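Local coordinates for CcbJ (Streptomyces caelestis, PDB 4HGZ), which is an S-adenosyl-L-methionine-dependent methyltransferase that probably transfers the methyl group to a nitrogen atom, at residues 164-176 / 259-272. Residues are numbered along the deposited sequence; the frame is centred on the assembly and turned at random.
Sequences GTFVVQCLNPAGQ and FDASSRYHVSVYRA
Asn172 reaches into the loop ahead of strand 265-272, where its ND2 gives a nearly straight hydrogen bond to Ser263 O (2.6 Å, 169° at the hydrogen), the acceptor lying in the amide plane. With CG anti to the backbone N (chi1 173°), the same amide brings OD1 to the edge of the Phe259 ring, 3.5 Å from CZ and in the plane of that ring; amide and ring planes stand 65° apart. The backbone N of Asn172 hydrogen-bonds to Arg264 O, so main chain and side chain grip consecutive carbonyls. Nearby, Gly175 lies against the turn from Asp260 to Ser263, its CA 3.5 Å from Ser263 O, the carbonyl that Asn172 ND2 also meets.

From here the strands run antiparallel, with hydrogen-bonded pairs Cys170-His266, Val168-Ser268 and Phe166-Tyr270. This is the reversed last-strand pairing of the class I methyltransferase fold: in strand order 3-2-1-4-5-7-6, strand 265-272, the last in the chain, is inserted antiparallel between strands 164-171 and 245-251. On one face, Val167 CG1 meets Val267 CG1 at 4.0 Å and Val269 CG1 touches Thr165 CB; helix 50-61 lies against this face, Phe56 on Val167 and Val269, Leu60 on Thr165 and Val167. On the other, Phe166 and Tyr270 lie side by side, CD2 to CD2 3.9 Å, and helix 233-242 packs on Tyr270, whose OH hydrogen-bonds to Asp237 OD1. The His266 ring lies near Cys170, His266 NE2 3.9 Å from Cys170 CB, while His266 ND1 makes a weak hydrogen bond to Ser268 OG.

Farther out, Gln169 OE1 accepts from Phe137 N, and the Gln169 side chain lies about 5 Å from that of Arg75, a residue of the S-adenosyl-L-homocysteine site. Leu204 of a neighbouring subunit packs on both Asn172 and Phe259.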
loop_
_atom_site.group_PDB
_atom_site.type_symbol
_atom_site.label_atom_id
_atom_site.label_comp_id
_atom_site.label_asym_id
_atom_site.label_seq_id
_atom_site.Cartn_x
_atom_site.Cartn_y
_atom_site.Cartn_z
ATOM N N GLY C 164 -25.176 -9.473 -37.045
ATOM C CA GLY C 164 -23.789 -9.042 -36.884
ATOM C C GLY C 164 -23.496 -8.724 -35.432
ATOM O O GLY C 164 -24.425 -8.510 -34.641
ATOM N N THR C 165 -22.212 -8.679 -35.079
ATOM C CA THR C 165 -21.806 -8.339 -33.721
ATOM C C THR C 165 -20.779 -7.219 -33.660
ATOM O O THR C 165 -20.005 -7.008 -34.601
ATOM C CB THR C 165 -21.186 -9.547 -32.996
ATOM O OG1 THR C 165 -20.039 -9.998 -33.726
ATOM C CG2 THR C 165 -22.188 -10.680 -32.876
ATOM N N PHE C 166 -20.762 -6.533 -32.519
ATOM C CA PHE C 166 -19.803 -5.473 -32.228
ATOM C C PHE C 166 -18.907 -5.933 -31.087
ATOM O O PHE C 166 -19.390 -6.297 -30.017
ATOM C CB PHE C 166 -20.561 -4.213 -31.819
ATOM C CG PHE C 166 -19.680 -3.079 -31.381
ATOM C CD1 PHE C 166 -18.761 -2.523 -32.248
ATOM C CD2 PHE C 166 -19.807 -2.537 -30.113
ATOM C CE1 PHE C 166 -17.952 -1.454 -31.849
ATOM C CE2 PHE C 166 -19.010 -1.468 -29.710
ATOM C CZ PHE C 166 -18.075 -0.927 -30.586
ATOM N N VAL C 167 -17.601 -5.912 -31.315
ATOM C CA VAL C 167 -16.649 -6.475 -30.371
ATOM C C VAL C 167 -15.646 -5.422 -29.957
ATOM O O VAL C 167 -15.016 -4.808 -30.809
ATOM C CB VAL C 167 -15.860 -7.635 -31.019
ATOM C CG1 VAL C 167 -14.851 -8.207 -30.032
ATOM C CG2 VAL C 167 -16.805 -8.715 -31.512
ATOM N N VAL C 168 -15.493 -5.218 -28.654
ATOM C CA VAL C 168 -14.511 -4.276 -28.131
ATOM C C VAL C 168 -13.625 -4.980 -27.120
ATOM O O VAL C 168 -14.042 -5.929 -26.468
ATOM C CB VAL C 168 -15.166 -3.073 -27.388
ATOM C CG1 VAL C 168 -16.204 -2.400 -28.251
ATOM C CG2 VAL C 168 -15.799 -3.531 -26.116
ATOM N N GLN C 169 -12.403 -4.495 -26.988
ATOM C CA GLN C 169 -11.504 -4.958 -25.979
ATOM C C GLN C 169 -11.017 -3.738 -25.244
ATOM O O GLN C 169 -10.382 -2.866 -25.838
ATOM C CB GLN C 169 -10.325 -5.663 -26.633
ATOM C CG GLN C 169 -9.158 -5.934 -25.693
ATOM C CD GLN C 169 -7.984 -6.514 -26.427
ATOM O OE1 GLN C 169 -7.475 -5.923 -27.390
ATOM N NE2 GLN C 169 -7.556 -7.696 -25.998
ATOM N N CYS C 170 -11.304 -3.678 -23.950
ATOM C CA CYS C 170 -11.035 -2.487 -23.150
ATOM C C CYS C 170 -10.413 -2.831 -21.811
ATOM O O CYS C 170 -10.695 -3.877 -21.245
ATOM C CB CYS C 170 -12.341 -1.749 -22.862
ATOM S SG CYS C 170 -13.346 -1.410 -24.269
ATOM N N LEU C 171 -9.597 -1.925 -21.286
ATOM C CA LEU C 171 -9.072 -2.083 -19.939
ATOM C C LEU C 171 -10.223 -2.186 -18.948
ATOM O O LEU C 171 -11.256 -1.540 -19.106
ATOM C CB LEU C 171 -8.151 -0.919 -19.579
ATOM C CG LEU C 171 -8.794 0.452 -19.399
ATOM C CD1 LEU C 171 -9.182 0.641 -17.947
ATOM C CD2 LEU C 171 -7.825 1.540 -19.830
ATOM N N ASN C 172 -10.042 -3.025 -17.939
ATOM C CA ASN C 172 -11.060 -3.282 -16.928
ATOM C C ASN C 172 -10.590 -2.638 -15.627
ATOM O O ASN C 172 -9.687 -3.142 -14.966
ATOM C CB ASN C 172 -11.206 -4.795 -16.767
ATOM C CG ASN C 172 -12.113 -5.193 -15.608
ATOM O OD1 ASN C 172 -13.255 -4.741 -15.507
ATOM N ND2 ASN C 172 -11.611 -6.084 -14.746
ATOM N N PRO C 173 -11.178 -1.488 -15.281
ATOM C CA PRO C 173 -10.683 -0.645 -14.190
ATOM C C PRO C 173 -10.474 -1.396 -12.864
ATOM O O PRO C 173 -9.418 -1.249 -12.240
ATOM C CB PRO C 173 -11.763 0.427 -14.056
ATOM C CG PRO C 173 -12.428 0.468 -15.382
ATOM C CD PRO C 173 -12.367 -0.917 -15.934
ATOM N N ALA C 174 -11.453 -2.198 -12.443
ATOM C CA ALA C 174 -11.288 -2.995 -11.219
ATOM C C ALA C 174 -9.973 -3.759 -11.216
ATOM O O ALA C 174 -9.154 -3.601 -10.310
ATOM C CB ALA C 174 -12.442 -3.955 -11.034
ATOM N N GLY C 175 -9.773 -4.584 -12.237
ATOM C CA GLY C 175 -8.609 -5.459 -12.309
ATOM C C GLY C 175 -7.308 -4.743 -12.591
ATOM O O GLY C 175 -6.235 -5.283 -12.365
ATOM N N GLN C 176 -7.399 -3.516 -13.081
ATOM C CA GLN C 176 -6.216 -2.742 -13.436
ATOM C C GLN C 176 -5.690 -1.919 -12.239
ATOM O O GLN C 176 -4.623 -1.328 -12.320
ATOM C CB GLN C 176 -6.552 -1.839 -14.636
ATOM C CG GLN C 176 -5.393 -1.052 -15.221
ATOM C CD GLN C 176 -4.825 -1.673 -16.479
ATOM O OE1 GLN C 176 -3.664 -1.451 -16.812
ATOM N NE2 GLN C 176 -5.629 -2.461 -17.177
ATOM N N PHE C 259 -13.785 -14.135 -17.384
ATOM C CA PHE C 259 -13.610 -12.752 -16.970
ATOM C C PHE C 259 -13.987 -12.617 -15.513
ATOM O O PHE C 259 -15.072 -13.036 -15.108
ATOM C CB PHE C 259 -14.526 -11.859 -17.800
ATOM C CG PHE C 259 -14.586 -10.430 -17.330
ATOM C CD1 PHE C 259 -13.502 -9.574 -17.513
ATOM C CD2 PHE C 259 -15.742 -9.927 -16.742
ATOM C CE1 PHE C 259 -13.561 -8.240 -17.107
ATOM C CE2 PHE C 259 -15.810 -8.592 -16.334
ATOM C CZ PHE C 259 -14.718 -7.750 -16.517
ATOM N N ASP C 260 -13.098 -12.031 -14.719
ATOM C CA ASP C 260 -13.419 -11.778 -13.319
ATOM C C ASP C 260 -12.763 -10.503 -12.816
ATOM O O ASP C 260 -11.982 -9.864 -13.528
ATOM C CB ASP C 260 -12.993 -12.954 -12.444
ATOM C CG ASP C 260 -11.489 -13.135 -12.403
ATOM O OD1 ASP C 260 -10.764 -12.120 -12.492
ATOM O OD2 ASP C 260 -11.028 -14.290 -12.278
ATOM N N ALA C 261 -13.061 -10.166 -11.569
ATOM C CA ALA C 261 -12.646 -8.909 -10.980
ATOM C C ALA C 261 -11.171 -8.601 -11.200
ATOM O O ALA C 261 -10.791 -7.432 -11.287
ATOM C CB ALA C 261 -12.983 -8.888 -9.490
ATOM N N SER C 262 -10.338 -9.635 -11.286
ATOM C CA SER C 262 -8.902 -9.401 -11.417
ATOM C C SER C 262 -8.419 -9.315 -12.866
ATOM O O SER C 262 -7.230 -9.130 -13.118
ATOM C CB SER C 262 -8.112 -10.468 -10.670
ATOM O OG SER C 262 -8.164 -11.690 -11.370
ATOM N N SER C 263 -9.337 -9.432 -13.819
ATOM C CA SER C 263 -8.952 -9.399 -15.216
ATOM C C SER C 263 -8.518 -7.995 -15.590
ATOM O O SER C 263 -9.250 -7.028 -15.361
ATOM C CB SER C 263 -10.111 -9.840 -16.106
ATOM O OG SER C 263 -10.491 -11.185 -15.859
ATOM N N ARG C 264 -7.329 -7.873 -16.168
ATOM C CA ARG C 264 -6.837 -6.562 -16.562
ATOM C C ARG C 264 -7.653 -5.985 -17.726
ATOM O O ARG C 264 -7.857 -4.769 -17.821
ATOM C CB ARG C 264 -5.339 -6.613 -16.871
ATOM C CG ARG C 264 -4.448 -6.643 -15.613
ATOM C CD ARG C 264 -2.977 -6.902 -15.942
ATOM N NE ARG C 264 -2.548 -6.253 -17.186
ATOM C CZ ARG C 264 -2.184 -4.974 -17.292
ATOM N NH1 ARG C 264 -2.200 -4.186 -16.217
ATOM N NH2 ARG C 264 -1.805 -4.485 -18.475
ATOM N N TYR C 265 -8.157 -6.862 -18.585
ATOM C CA TYR C 265 -8.963 -6.424 -19.725
ATOM C C TYR C 265 -10.252 -7.200 -19.815
ATOM O O TYR C 265 -10.443 -8.191 -19.118
ATOM C CB TYR C 265 -8.184 -6.597 -21.038
ATOM C CG TYR C 265 -7.130 -5.549 -21.205
ATOM C CD1 TYR C 265 -7.397 -4.374 -21.906
ATOM C CD2 TYR C 265 -5.871 -5.706 -20.635
ATOM C CE1 TYR C 265 -6.431 -3.392 -22.052
ATOM C CE2 TYR C 265 -4.898 -4.718 -20.768
ATOM C CZ TYR C 265 -5.190 -3.568 -21.478
ATOM O OH TYR C 265 -4.240 -2.591 -21.621
ATOM N N HIS C 266 -11.142 -6.753 -20.686
ATOM C CA HIS C 266 -12.209 -7.622 -21.118
ATOM C C HIS C 266 -12.418 -7.516 -22.619
ATOM O O HIS C 266 -12.012 -6.549 -23.253
ATOM C CB HIS C 266 -13.501 -7.352 -20.367
ATOM C CG HIS C 266 -14.084 -5.998 -20.627
ATOM N ND1 HIS C 266 -14.994 -5.763 -21.633
ATOM C CD2 HIS C 266 -13.914 -4.818 -19.985
ATOM C CE1 HIS C 266 -15.341 -4.488 -21.616
ATOM N NE2 HIS C 266 -14.704 -3.895 -20.623
ATOM N N VAL C 267 -13.014 -8.559 -23.173
ATOM C CA VAL C 267 -13.441 -8.575 -24.543
ATOM C C VAL C 267 -14.943 -8.767 -24.475
ATOM O O VAL C 267 -15.430 -9.716 -23.866
ATOM C CB VAL C 267 -12.799 -9.734 -25.295
ATOM C CG1 VAL C 267 -13.455 -9.923 -26.643
ATOM C CG2 VAL C 267 -11.316 -9.505 -25.441
ATOM N N SER C 268 -15.679 -7.847 -25.072
ATOM C CA SER C 268 -17.123 -7.876 -24.991
ATOM C C SER C 268 -17.715 -7.984 -26.382
ATOM O O SER C 268 -17.220 -7.369 -27.332
ATOM C CB SER C 268 -17.641 -6.615 -24.293
ATOM O OG SER C 268 -17.020 -6.449 -23.030
ATOM N N VAL C 269 -18.774 -8.775 -26.492
ATOM C CA VAL C 269 -19.448 -8.992 -27.753
ATOM C C VAL C 269 -20.908 -8.571 -27.627
ATOM O O VAL C 269 -21.637 -9.070 -26.751
ATOM C CB VAL C 269 -19.410 -10.472 -28.144
ATOM C CG1 VAL C 269 -19.986 -10.666 -29.537
ATOM C CG2 VAL C 269 -18.008 -10.995 -28.062
ATOM N N TYR C 270 -21.331 -7.668 -28.512
ATOM C CA TYR C 270 -22.682 -7.107 -28.489
ATOM C C TYR C 270 -23.440 -7.420 -29.777
ATOM O O TYR C 270 -22.835 -7.556 -30.852
ATOM C CB TYR C 270 -22.613 -5.588 -28.327
ATOM C CG TYR C 270 -21.964 -5.117 -27.050
ATOM C CD1 TYR C 270 -22.709 -4.952 -25.890
ATOM C CD2 TYR C 270 -20.609 -4.835 -27.002
ATOM C CE1 TYR C 270 -22.120 -4.510 -24.724
ATOM C CE2 TYR C 270 -20.015 -4.400 -25.843
ATOM C CZ TYR C 270 -20.772 -4.241 -24.704
ATOM O OH TYR C 270 -20.179 -3.809 -23.536
ATOM N N ARG C 271 -24.765 -7.521 -29.655
ATOM C CA ARG C 271 -25.660 -7.692 -30.793
ATOM C C ARG C 271 -26.599 -6.506 -30.856
ATOM O O ARG C 271 -26.727 -5.755 -29.895
ATOM C CB ARG C 271 -26.527 -8.939 -30.631
ATOM C CG ARG C 271 -25.881 -10.243 -31.003
ATOM C CD ARG C 271 -26.912 -11.368 -30.933
ATOM N NE ARG C 271 -27.629 -11.361 -29.657
ATOM C CZ ARG C 271 -28.682 -12.122 -29.380
ATOM N NH1 ARG C 271 -29.166 -12.954 -30.293
ATOM N NH2 ARG C 271 -29.259 -12.045 -28.188
ATOM N N ALA C 272 -27.275 -6.358 -31.988
ATOM C CA ALA C 272 -28.342 -5.388 -32.118
ATOM C C ALA C 272 -29.486 -5.866 -31.244
ATOM O O ALA C 272 -29.719 -7.063 -31.144
ATOM C CB ALA C 272 -28.786 -5.307 -33.558
#